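PDB 5Y5R: pyrethroid hydrolase from Sphingobium faniae, which hydrolyses the ester bond of pyrethroid insecticides such as cypermethrin and permethrin, releasing a cyclopropanecarboxylic acid and the corresponding alcohol. Local coordinates for residues 29-34 / 246-251. Sequence-based numbering, arbitrary orientation.
Sequences RGYRVH and DFADAP
Tyr-31 reaches from the loop just before strand 32-34 to the C-terminal end of helix 237-249, where its hydroxyl meets Asp-249. Its CB points toward the helix, and with CG anti to the carbonyl carbon (chi1 -70°) the ring runs out past Ala-248, whose methyl meets it obliquely near CZ. Tyr-31 CE1 lies 3.8 Å and Tyr-31 CZ 3.5 Å from Ala-248 CB, while Tyr-31 CE2 comes 3.6 Å from Asp-249 OD1. At the tip, Tyr-31 OH donates to the anti lone pair of Asp-249 OD1, turned away from OD2, over 2.6 Å; ring and carboxylate are nearly coplanar, 22° apart. Arg-29, its chain bent at chi2, makes two salt bridges: its NH2 reaches Asp-249 OD2 at 2.8 Å, a weak hydrogen bond bent to 125°, and its NH1 meets Asp-246 OD1 at a doubtfully short distance. Both carboxylates sit at the guanidinium edge, one helical turn apart. Replacing Tyr-31 by a phenylalanine would probably leave Asp-249 OD1 without its hydroxyl donor and the carboxylate freer to turn. Tyr-31 and Ala-248 both also touch Ile-6 of strand 3-9, so the contact joins the loop leading into edge strand 32-34 of the alpha/beta-hydrolase sheet to the end of the C-terminal helix. One cation facing two carboxylates would formally leave one negative charge in excess, probably screened by solvent and stabilised by the tyrosine's hydrogen bond.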
ATOM      1  N   ARG A  29      -3.490  19.708  -7.707  1.00 33.20           N
ATOM      2  CA  ARG A  29      -4.897  19.430  -7.975  1.00 27.99           C
ATOM      3  C   ARG A  29      -5.810  19.939  -6.870  1.00 34.10           C
ATOM      4  O   ARG A  29      -7.019  19.645  -6.874  1.00 30.86           O
ATOM      5  CB  ARG A  29      -5.108  17.920  -8.157  1.00 29.27           C
ATOM      6  CG  ARG A  29      -4.627  17.353  -9.462  1.00 24.68           C
ATOM      7  CD  ARG A  29      -5.639  17.730 -10.529  1.00 31.16           C
ATOM      8  NE  ARG A  29      -5.710  16.747 -11.602  1.00 35.11           N
ATOM      9  CZ  ARG A  29      -6.764  15.968 -11.829  1.00 30.95           C
ATOM     10  NH1 ARG A  29      -6.736  15.117 -12.831  1.00 31.42           N
ATOM     11  NH2 ARG A  29      -7.847  16.047 -11.058  1.00 32.92           N
ATOM     12  N   GLY A  30      -5.257  20.694  -5.926  1.00 30.54           N
ATOM     13  CA  GLY A  30      -6.050  21.299  -4.892  1.00 23.70           C
ATOM     14  C   GLY A  30      -6.322  20.404  -3.721  1.00 27.95           C
ATOM     15  O   GLY A  30      -7.260  20.670  -2.959  1.00 24.74           O
ATOM     16  N   TYR A  31      -5.485  19.395  -3.491  1.00 27.32           N
ATOM     17  CA  TYR A  31      -5.708  18.488  -2.383  1.00 26.91           C
ATOM     18  C   TYR A  31      -4.646  18.692  -1.320  1.00 25.60           C
ATOM     19  O   TYR A  31      -3.491  19.021  -1.606  1.00 28.81           O
ATOM     20  CB  TYR A  31      -5.682  17.032  -2.846  1.00 28.13           C
ATOM     21  CG  TYR A  31      -6.861  16.651  -3.682  1.00 25.48           C
ATOM     22  CD1 TYR A  31      -8.070  16.386  -3.079  1.00 29.98           C
ATOM     23  CD2 TYR A  31      -6.775  16.557  -5.064  1.00 27.66           C
ATOM     24  CE1 TYR A  31      -9.170  16.028  -3.819  1.00 33.09           C
ATOM     25  CE2 TYR A  31      -7.886  16.203  -5.828  1.00 28.35           C
ATOM     26  CZ  TYR A  31      -9.077  15.941  -5.185  1.00 33.12           C
ATOM     27  OH  TYR A  31     -10.206  15.589  -5.872  1.00 31.66           O
ATOM     28  N   ARG A  32      -5.061  18.515  -0.081  1.00 27.31           N
ATOM     29  CA  ARG A  32      -4.110  18.367   0.995  1.00 30.88           C
ATOM     30  C   ARG A  32      -3.634  16.923   0.998  1.00 26.50           C
ATOM     31  O   ARG A  32      -4.446  15.999   0.941  1.00 27.77           O
ATOM     32  CB  ARG A  32      -4.742  18.751   2.327  1.00 31.64           C
ATOM     33  CG  ARG A  32      -3.746  18.660   3.448  1.00 30.97           C
ATOM     34  CD  ARG A  32      -3.949  19.742   4.439  1.00 34.58           C
ATOM     35  NE  ARG A  32      -4.048  19.211   5.794  1.00 44.93           N
ATOM     36  CZ  ARG A  32      -4.108  19.973   6.877  1.00 49.39           C
ATOM     37  NH1 ARG A  32      -4.064  21.289   6.758  1.00 55.03           N
ATOM     38  NH2 ARG A  32      -4.215  19.427   8.075  1.00 50.12           N
ATOM     39  N   VAL A  33      -2.329  16.725   1.023  1.00 26.63           N
ATOM     40  CA  VAL A  33      -1.766  15.403   0.788  1.00 22.76           C
ATOM     41  C   VAL A  33      -0.913  15.002   1.985  1.00 25.77           C
ATOM     42  O   VAL A  33      -0.153  15.815   2.521  1.00 27.29           O
ATOM     43  CB  VAL A  33      -0.963  15.375  -0.525  1.00 26.08           C
ATOM     44  CG1 VAL A  33      -0.441  13.984  -0.799  1.00 24.39           C
ATOM     45  CG2 VAL A  33      -1.853  15.849  -1.671  1.00 26.31           C
ATOM     46  N   HIS A  34      -1.070  13.753   2.418  1.00 20.09           N
ATOM     47  CA  HIS A  34      -0.362  13.194   3.557  1.00 21.75           C
ATOM     48  C   HIS A  34       0.357  11.924   3.105  1.00 26.05           C
ATOM     49  O   HIS A  34      -0.122  11.218   2.205  1.00 19.94           O
ATOM     50  CB  HIS A  34      -1.343  12.881   4.696  1.00 23.15           C
ATOM     51  CG  HIS A  34      -2.241  14.019   5.089  1.00 29.56           C
ATOM     52  ND1 HIS A  34      -1.935  14.900   6.108  1.00 30.17           N
ATOM     53  CD2 HIS A  34      -3.439  14.425   4.596  1.00 29.39           C
ATOM     54  CE1 HIS A  34      -2.908  15.786   6.232  1.00 31.06           C
ATOM     55  NE2 HIS A  34      -3.830  15.526   5.323  1.00 27.29           N
ATOM     56  N   ASP A 246      -8.127  12.099 -10.556  1.00 25.73           N
ATOM     57  CA  ASP A 246      -9.403  11.847 -11.241  1.00 25.29           C
ATOM     58  C   ASP A 246     -10.339  11.002 -10.382  1.00 28.08           C
ATOM     59  O   ASP A 246     -11.557  11.190 -10.418  1.00 29.04           O
ATOM     60  CB  ASP A 246      -9.165  11.179 -12.590  1.00 26.08           C
ATOM     61  CG  ASP A 246      -8.369  12.055 -13.515  1.00 27.44           C
ATOM     62  OD1 ASP A 246      -8.279  13.259 -13.200  1.00 29.88           O
ATOM     63  OD2 ASP A 246      -7.813  11.562 -14.523  1.00 24.96           O
ATOM     64  N   PHE A 247      -9.792  10.022  -9.646  1.00 24.21           N
ATOM     65  CA  PHE A 247     -10.598   9.256  -8.702  1.00 24.26           C
ATOM     66  C   PHE A 247     -11.079  10.132  -7.554  1.00 27.76           C
ATOM     67  O   PHE A 247     -12.254  10.096  -7.185  1.00 32.52           O
ATOM     68  CB  PHE A 247      -9.793   8.051  -8.179  1.00 24.61           C
ATOM     69  CG  PHE A 247     -10.565   7.146  -7.237  1.00 26.54           C
ATOM     70  CD1 PHE A 247     -11.630   6.386  -7.698  1.00 22.83           C
ATOM     71  CD2 PHE A 247     -10.184   7.016  -5.904  1.00 22.90           C
ATOM     72  CE1 PHE A 247     -12.339   5.549  -6.835  1.00 23.49           C
ATOM     73  CE2 PHE A 247     -10.875   6.177  -5.041  1.00 20.59           C
ATOM     74  CZ  PHE A 247     -11.960   5.442  -5.509  1.00 24.78           C
ATOM     75  N   ALA A 248     -10.180  10.921  -6.967  1.00 26.54           N
ATOM     76  CA  ALA A 248     -10.580  11.743  -5.832  1.00 28.85           C
ATOM     77  C   ALA A 248     -11.669  12.730  -6.222  1.00 32.39           C
ATOM     78  O   ALA A 248     -12.565  13.011  -5.414  1.00 33.09           O
ATOM     79  CB  ALA A 248      -9.378  12.490  -5.280  1.00 28.12           C
ATOM     80  N   ASP A 249     -11.630  13.217  -7.473  1.00 29.77           N
ATOM     81  CA  ASP A 249     -12.598  14.216  -7.949  1.00 33.15           C
ATOM     82  C   ASP A 249     -14.025  13.685  -7.938  1.00 34.47           C
ATOM     83  O   ASP A 249     -14.979  14.465  -7.802  1.00 37.80           O
ATOM     84  CB  ASP A 249     -12.257  14.664  -9.371  1.00 29.91           C
ATOM     85  CG  ASP A 249     -11.025  15.573  -9.455  1.00 29.79           C
ATOM     86  OD1 ASP A 249     -10.419  15.969  -8.417  1.00 24.30           O
ATOM     87  OD2 ASP A 249     -10.640  15.849 -10.617  1.00 30.87           O
ATOM     88  N   ALA A 250     -14.197  12.383  -8.157  1.00 30.25           N
ATOM     89  CA  ALA A 250     -15.515  11.761  -8.159  1.00 31.64           C
ATOM     90  C   ALA A 250     -15.354  10.256  -8.040  1.00 32.11           C
ATOM     91  O   ALA A 250     -15.455   9.553  -9.049  1.00 26.53           O
ATOM     92  CB  ALA A 250     -16.282  12.076  -9.442  1.00 34.31           C
ATOM     93  N   PRO A 251     -15.123   9.716  -6.844  1.00 37.26           N
ATOM     94  CA  PRO A 251     -14.813   8.278  -6.768  1.00 33.64           C
ATOM     95  C   PRO A 251     -16.022   7.428  -7.103  1.00 31.84           C
ATOM     96  O   PRO A 251     -15.879   6.336  -7.668  1.00 26.41           O
ATOM     97  CB  PRO A 251     -14.342   8.091  -5.313  1.00 33.05           C
ATOM     98  CG  PRO A 251     -14.980   9.206  -4.572  1.00 29.93           C
ATOM     99  CD  PRO A 251     -15.047  10.381  -5.533  1.00 32.13           C
TER